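Local coordinates for protein SPOU RRNA methylase (Sulfolobus acidocaldarius, PDB 4CNG) that methylates the 2'-hydroxyl of cytidine 32 in tRNA, as a homodimeric SPOUT enzyme that uses S-adenosyl-L-methionine as methyl donor, at residues Leu93-Leu107 / Leu137-Phe150. The protein carries 1 engineered substitution. Sequence-based numbering, arbitrary orientation.
Sequences LKIATSSIADIKGDL and LTREEIAKSDFLLF. With SAH (S-adenosyl-L-homocysteine), chain D; SAH (S-adenosyl-L-homocysteine), chain C.
Ala-96 and Thr-97 pair in parallel with Leu-148 and Leu-149, and the C-terminal ends of these strands in the SPOUT domain run into loops that bind the cofactor product. Among the backbone bonds, Leu-149 N meets Ala-96 O almost straight (2.8 Å, 175°). At the strand start, Lys-94 O accepts from both Asp-146 N and Phe-147 N, while Asp-146 OD2 takes Lys-94 N at 2.8 Å through its anti lone pair.

Side chains pack on both faces of the pair. On that of Ala-96 and Leu-148, Leu-148 CD2 touches Ile-103 CD1 at 3.5 Å, and Ala-96 CB lies against Leu-137 CD1; the Ser-145 hydroxyl abuts the same methyl while donating to Glu-141 O. On the other, Ile-95 CG2 meets Leu-149 CB at 3.9 Å. Leu-107 lays CG over one face of the Arg-139 guanidinium and sends CD2 to Ile-142 CG2 (3.7 Å). The Phe-150 side chain swings out opposite its own amide nitrogen (chi1 177°), which brings one ring face against Ala-101 CA, a CH-pi contact, with Ser-98 O at the edge.

One S-adenosyl-L-homocysteine gives its carboxylate to Ser-98 OG (OXT, 2.6 Å) and Leu-137 N, and its adenine N7 takes Lys-104 N (2.8 Å). Ser-98 OG also accepts from Ile-100 N, an ST turn that fixes the hydroxyl. A second molecule donates O2' to Thr-97 OG1 (2.6 Å).

Strand 93-97 lies between strands 125-130 and 147-149, with strand 111-112 beyond the latter; helix 117-121 covers Ile-95 and Phe-147.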
# COMPACT_ATOMS: atom_id res chain seq x y z
N LEU A 93 -0.01 16.49 -17.17
CA LEU A 93 -1.26 15.84 -16.80
C LEU A 93 -1.34 15.77 -15.29
O LEU A 93 -0.32 15.51 -14.64
CB LEU A 93 -1.28 14.43 -17.37
CG LEU A 93 -2.61 13.73 -17.56
CD1 LEU A 93 -3.49 14.41 -18.60
CD2 LEU A 93 -2.33 12.28 -17.93
N LYS A 94 -2.54 15.99 -14.77
CA LYS A 94 -2.83 15.92 -13.34
C LYS A 94 -3.84 14.81 -13.07
O LYS A 94 -4.95 14.88 -13.56
CB LYS A 94 -3.38 17.27 -12.87
CG LYS A 94 -2.40 18.43 -13.00
CD LYS A 94 -3.09 19.77 -13.29
CE LYS A 94 -2.10 20.85 -13.68
NZ LYS A 94 -2.73 21.80 -14.62
N ILE A 95 -3.42 13.79 -12.33
CA ILE A 95 -4.27 12.67 -12.01
C ILE A 95 -4.55 12.70 -10.52
O ILE A 95 -3.69 12.41 -9.69
CB ILE A 95 -3.67 11.32 -12.45
CG1 ILE A 95 -3.43 11.37 -13.97
CG2 ILE A 95 -4.59 10.18 -12.04
CD1 ILE A 95 -2.91 10.08 -14.56
N ALA A 96 -5.75 13.11 -10.15
CA ALA A 96 -6.23 13.05 -8.78
C ALA A 96 -6.69 11.62 -8.47
O ALA A 96 -6.83 10.79 -9.38
CB ALA A 96 -7.40 14.05 -8.58
N THR A 97 -6.91 11.35 -7.19
CA THR A 97 -7.34 10.01 -6.71
C THR A 97 -8.51 10.21 -5.76
O THR A 97 -8.60 11.20 -5.03
CB THR A 97 -6.16 9.30 -6.00
OG1 THR A 97 -5.63 10.16 -4.99
CG2 THR A 97 -5.09 8.92 -6.98
N SER A 98 -9.40 9.22 -5.74
CA SER A 98 -10.51 9.19 -4.80
C SER A 98 -10.97 7.74 -4.61
O SER A 98 -11.04 6.98 -5.58
CB SER A 98 -11.69 10.04 -5.30
OG SER A 98 -12.87 9.83 -4.51
N SER A 99 -11.43 7.45 -3.41
CA SER A 99 -12.06 6.20 -3.07
C SER A 99 -13.51 6.07 -3.48
O SER A 99 -14.11 5.02 -3.21
CB SER A 99 -11.96 5.96 -1.56
OG SER A 99 -12.66 6.95 -0.83
N ILE A 100 -14.09 7.05 -4.15
CA ILE A 100 -15.47 6.84 -4.63
C ILE A 100 -15.60 5.76 -5.71
O ILE A 100 -15.09 5.91 -6.74
CB ILE A 100 -16.05 8.13 -5.18
CG1 ILE A 100 -16.13 9.13 -4.06
CG2 ILE A 100 -17.44 7.87 -5.73
CD1 ILE A 100 -16.35 10.55 -4.55
N ALA A 101 -16.24 4.65 -5.34
CA ALA A 101 -16.27 3.41 -6.12
C ALA A 101 -17.29 3.41 -7.23
O ALA A 101 -17.19 2.61 -8.14
CB ALA A 101 -16.49 2.22 -5.20
N ASP A 102 -18.29 4.27 -7.15
CA ASP A 102 -19.32 4.33 -8.16
C ASP A 102 -19.72 5.77 -8.47
O ASP A 102 -20.77 6.22 -8.16
CB ASP A 102 -20.53 3.50 -7.72
CG ASP A 102 -20.34 1.99 -7.99
OD1 ASP A 102 -19.61 1.61 -8.93
OD2 ASP A 102 -20.94 1.16 -7.28
N ILE A 103 -18.82 6.44 -9.15
CA ILE A 103 -18.99 7.82 -9.51
C ILE A 103 -20.20 8.04 -10.42
O ILE A 103 -20.42 7.27 -11.34
CB ILE A 103 -17.77 8.31 -10.26
CG1 ILE A 103 -16.58 8.40 -9.35
CG2 ILE A 103 -18.05 9.63 -10.96
CD1 ILE A 103 -15.53 9.25 -9.95
N LYS A 104 -20.98 9.07 -10.17
CA LYS A 104 -22.11 9.42 -11.02
C LYS A 104 -21.95 10.84 -11.55
O LYS A 104 -21.22 11.65 -10.97
CB LYS A 104 -23.44 9.30 -10.26
CG LYS A 104 -24.65 9.23 -11.19
CD LYS A 104 -25.96 9.52 -10.49
CE LYS A 104 -27.06 9.80 -11.50
NZ LYS A 104 -28.41 9.91 -10.87
N GLY A 105 -22.65 11.15 -12.64
CA GLY A 105 -22.78 12.52 -13.09
C GLY A 105 -21.57 12.97 -13.87
O GLY A 105 -20.85 12.16 -14.46
N ASP A 106 -21.26 14.25 -13.81
CA ASP A 106 -20.23 14.82 -14.66
C ASP A 106 -18.84 14.26 -14.38
O ASP A 106 -18.06 14.09 -15.32
CB ASP A 106 -20.21 16.33 -14.52
CG ASP A 106 -21.55 16.95 -14.88
OD1 ASP A 106 -22.20 16.48 -15.84
OD2 ASP A 106 -21.93 17.95 -14.22
N LEU A 107 -18.55 13.92 -13.12
CA LEU A 107 -17.22 13.41 -12.75
C LEU A 107 -16.92 12.06 -13.38
O LEU A 107 -15.75 11.71 -13.54
CB LEU A 107 -17.01 13.33 -11.22
CG LEU A 107 -16.49 14.58 -10.50
CD1 LEU A 107 -16.27 14.21 -9.04
CD2 LEU A 107 -15.21 15.04 -11.16
N LEU A 137 -9.74 14.91 -1.12
CA LEU A 137 -9.51 16.07 -1.97
C LEU A 137 -10.82 16.84 -2.05
O LEU A 137 -11.90 16.26 -2.01
CB LEU A 137 -9.06 15.66 -3.36
CG LEU A 137 -7.67 15.06 -3.49
CD1 LEU A 137 -7.46 14.53 -4.88
CD2 LEU A 137 -6.58 16.04 -3.10
N THR A 138 -10.73 18.15 -2.19
CA THR A 138 -11.96 18.93 -2.35
C THR A 138 -12.48 18.80 -3.78
O THR A 138 -11.76 18.47 -4.72
CB THR A 138 -11.74 20.41 -2.02
OG1 THR A 138 -10.88 20.96 -3.02
CG2 THR A 138 -11.13 20.59 -0.64
N ARG A 139 -13.75 19.26 -3.90
CA ARG A 139 -14.33 19.18 -5.22
C ARG A 139 -13.57 20.05 -6.20
O ARG A 139 -13.35 19.66 -7.33
CB ARG A 139 -15.80 19.57 -5.16
CG ARG A 139 -16.51 19.59 -6.50
CD ARG A 139 -16.55 18.19 -7.11
NE ARG A 139 -17.22 18.16 -8.41
CZ ARG A 139 -16.63 18.42 -9.57
NH1 ARG A 139 -15.34 18.72 -9.62
NH2 ARG A 139 -17.34 18.37 -10.70
N GLU A 140 -13.09 21.22 -5.71
CA GLU A 140 -12.33 22.13 -6.58
C GLU A 140 -10.92 21.60 -6.92
O GLU A 140 -10.45 21.80 -8.04
CB GLU A 140 -12.22 23.51 -5.96
CG GLU A 140 -11.49 24.50 -6.83
CD GLU A 140 -12.14 24.82 -8.15
OE1 GLU A 140 -13.34 24.48 -8.37
OE2 GLU A 140 -11.45 25.49 -8.95
N GLU A 141 -10.24 20.91 -6.00
CA GLU A 141 -8.98 20.26 -6.31
C GLU A 141 -9.18 19.25 -7.44
O GLU A 141 -8.33 19.12 -8.34
CB GLU A 141 -8.41 19.64 -5.04
CG GLU A 141 -7.87 20.68 -4.06
CD GLU A 141 -7.59 20.20 -2.65
OE1 GLU A 141 -8.05 19.10 -2.23
OE2 GLU A 141 -7.01 21.03 -1.89
N ILE A 142 -10.28 18.49 -7.39
CA ILE A 142 -10.58 17.55 -8.44
C ILE A 142 -10.93 18.26 -9.73
O ILE A 142 -10.53 17.82 -10.80
CB ILE A 142 -11.68 16.54 -7.99
CG1 ILE A 142 -11.18 15.67 -6.83
CG2 ILE A 142 -12.17 15.70 -9.15
CD1 ILE A 142 -12.23 14.86 -6.13
N ALA A 143 -11.62 19.41 -9.66
CA ALA A 143 -11.91 20.20 -10.85
C ALA A 143 -10.67 20.69 -11.56
O ALA A 143 -10.68 20.79 -12.78
CB ALA A 143 -12.81 21.39 -10.51
N LYS A 144 -9.60 20.95 -10.80
CA LYS A 144 -8.32 21.41 -11.32
C LYS A 144 -7.47 20.28 -11.86
O LYS A 144 -6.39 20.52 -12.38
CB LYS A 144 -7.57 22.13 -10.22
CG LYS A 144 -8.10 23.51 -9.91
CD LYS A 144 -7.43 24.08 -8.67
CE LYS A 144 -7.86 25.52 -8.41
NZ LYS A 144 -7.18 26.03 -7.18
N SER A 145 -7.96 19.03 -11.75
CA SER A 145 -7.23 17.84 -12.20
C SER A 145 -7.83 17.37 -13.53
O SER A 145 -8.99 17.60 -13.85
CB SER A 145 -7.31 16.75 -11.12
OG SER A 145 -6.71 17.23 -9.93
N ASP A 146 -7.05 16.63 -14.31
CA ASP A 146 -7.48 16.08 -15.59
C ASP A 146 -8.27 14.77 -15.47
O ASP A 146 -9.21 14.55 -16.22
CB ASP A 146 -6.28 15.86 -16.49
CG ASP A 146 -5.56 17.15 -16.79
OD1 ASP A 146 -6.21 18.01 -17.42
OD2 ASP A 146 -4.37 17.31 -16.46
N PHE A 147 -7.86 13.92 -14.55
CA PHE A 147 -8.47 12.61 -14.36
C PHE A 147 -8.63 12.33 -12.87
O PHE A 147 -7.95 12.94 -12.05
CB PHE A 147 -7.59 11.51 -14.98
CG PHE A 147 -7.48 11.57 -16.50
CD1 PHE A 147 -8.56 11.24 -17.28
CD2 PHE A 147 -6.31 11.92 -17.11
CE1 PHE A 147 -8.45 11.25 -18.66
CE2 PHE A 147 -6.20 11.95 -18.49
CZ PHE A 147 -7.26 11.56 -19.25
N LEU A 148 -9.54 11.41 -12.55
CA LEU A 148 -9.79 11.00 -11.18
C LEU A 148 -9.67 9.45 -11.15
O LEU A 148 -10.52 8.74 -11.68
CB LEU A 148 -11.18 11.42 -10.73
CG LEU A 148 -11.50 11.15 -9.28
CD1 LEU A 148 -10.56 11.88 -8.35
CD2 LEU A 148 -12.96 11.45 -8.97
N LEU A 149 -8.62 8.98 -10.52
CA LEU A 149 -8.28 7.56 -10.45
C LEU A 149 -8.86 6.93 -9.20
O LEU A 149 -8.66 7.41 -8.10
CB LEU A 149 -6.76 7.42 -10.42
CG LEU A 149 -6.18 6.01 -10.21
CD1 LEU A 149 -6.50 5.09 -11.34
CD2 LEU A 149 -4.70 6.12 -9.96
N PHE A 150 -9.61 5.86 -9.43
CA PHE A 150 -10.08 4.93 -8.38
C PHE A 150 -9.24 3.67 -8.41
O PHE A 150 -9.10 3.07 -9.48
CB PHE A 150 -11.56 4.57 -8.63
CG PHE A 150 -12.13 3.55 -7.66
CD1 PHE A 150 -12.21 3.87 -6.32
CD2 PHE A 150 -12.56 2.28 -8.06
CE1 PHE A 150 -12.65 2.96 -5.38
CE2 PHE A 150 -13.09 1.37 -7.11
CZ PHE A 150 -13.13 1.73 -5.78
N SAH D . -13.45 14.44 -0.56
CA SAH D . -14.01 13.45 -1.55
CB SAH D . -14.46 14.20 -2.80
CG SAH D . -15.52 15.26 -2.60
SD SAH D . -15.92 15.85 -4.20
C SAH D . -12.96 12.51 -2.01
O SAH D . -11.81 12.97 -2.07
OXT SAH D . -13.27 11.40 -2.44
C5' SAH D . -16.58 14.40 -4.91
C4' SAH D . -17.82 14.75 -5.73
O4' SAH D . -18.23 13.64 -6.51
C3' SAH D . -19.01 15.13 -4.86
O3' SAH D . -19.12 16.54 -4.73
C2' SAH D . -20.22 14.54 -5.57
O2' SAH D . -21.12 15.55 -6.06
C1' SAH D . -19.63 13.76 -6.74
N9 SAH D . -20.15 12.39 -6.81
C8 SAH D . -20.36 11.74 -7.96
N7 SAH D . -20.64 10.44 -7.71
C5 SAH D . -20.54 10.25 -6.38
C6 SAH D . -20.72 9.11 -5.47
N6 SAH D . -21.06 7.90 -5.97
N1 SAH D . -20.53 9.33 -4.14
C2 SAH D . -20.18 10.55 -3.66
N3 SAH D . -19.99 11.64 -4.43
C4 SAH D . -20.13 11.53 -5.78
N SAH C . -13.11 10.18 4.01
CA SAH C . -12.11 10.58 2.98
CB SAH C . -11.13 9.43 2.82
CG SAH C . -9.78 9.86 2.22
SD SAH C . -8.64 8.49 2.09
C SAH C . -12.84 10.92 1.72
O SAH C . -14.05 10.69 1.61
OXT SAH C . -12.32 11.55 0.83
C5' SAH C . -7.14 9.43 1.81
C4' SAH C . -6.63 9.46 0.37
O4' SAH C . -6.25 8.13 -0.02
C3' SAH C . -7.62 9.87 -0.67
O3' SAH C . -7.74 11.31 -0.68
C2' SAH C . -7.05 9.30 -1.93
O2' SAH C . -5.95 10.09 -2.38
C1' SAH C . -6.51 7.95 -1.42
N9 SAH C . -7.47 6.82 -1.56
C8 SAH C . -7.93 6.01 -0.56
N7 SAH C . -8.61 4.96 -1.09
C5 SAH C . -8.54 5.11 -2.44
C6 SAH C . -8.96 4.33 -3.54
N6 SAH C . -9.65 3.19 -3.39
N1 SAH C . -8.70 4.77 -4.75
C2 SAH C . -8.00 5.90 -4.91
N3 SAH C . -7.52 6.69 -3.95
C4 SAH C . -7.78 6.27 -2.73
O HOH W 1 -5.27 22.96 -12.95
O HOH W 2 -9.53 11.94 -2.60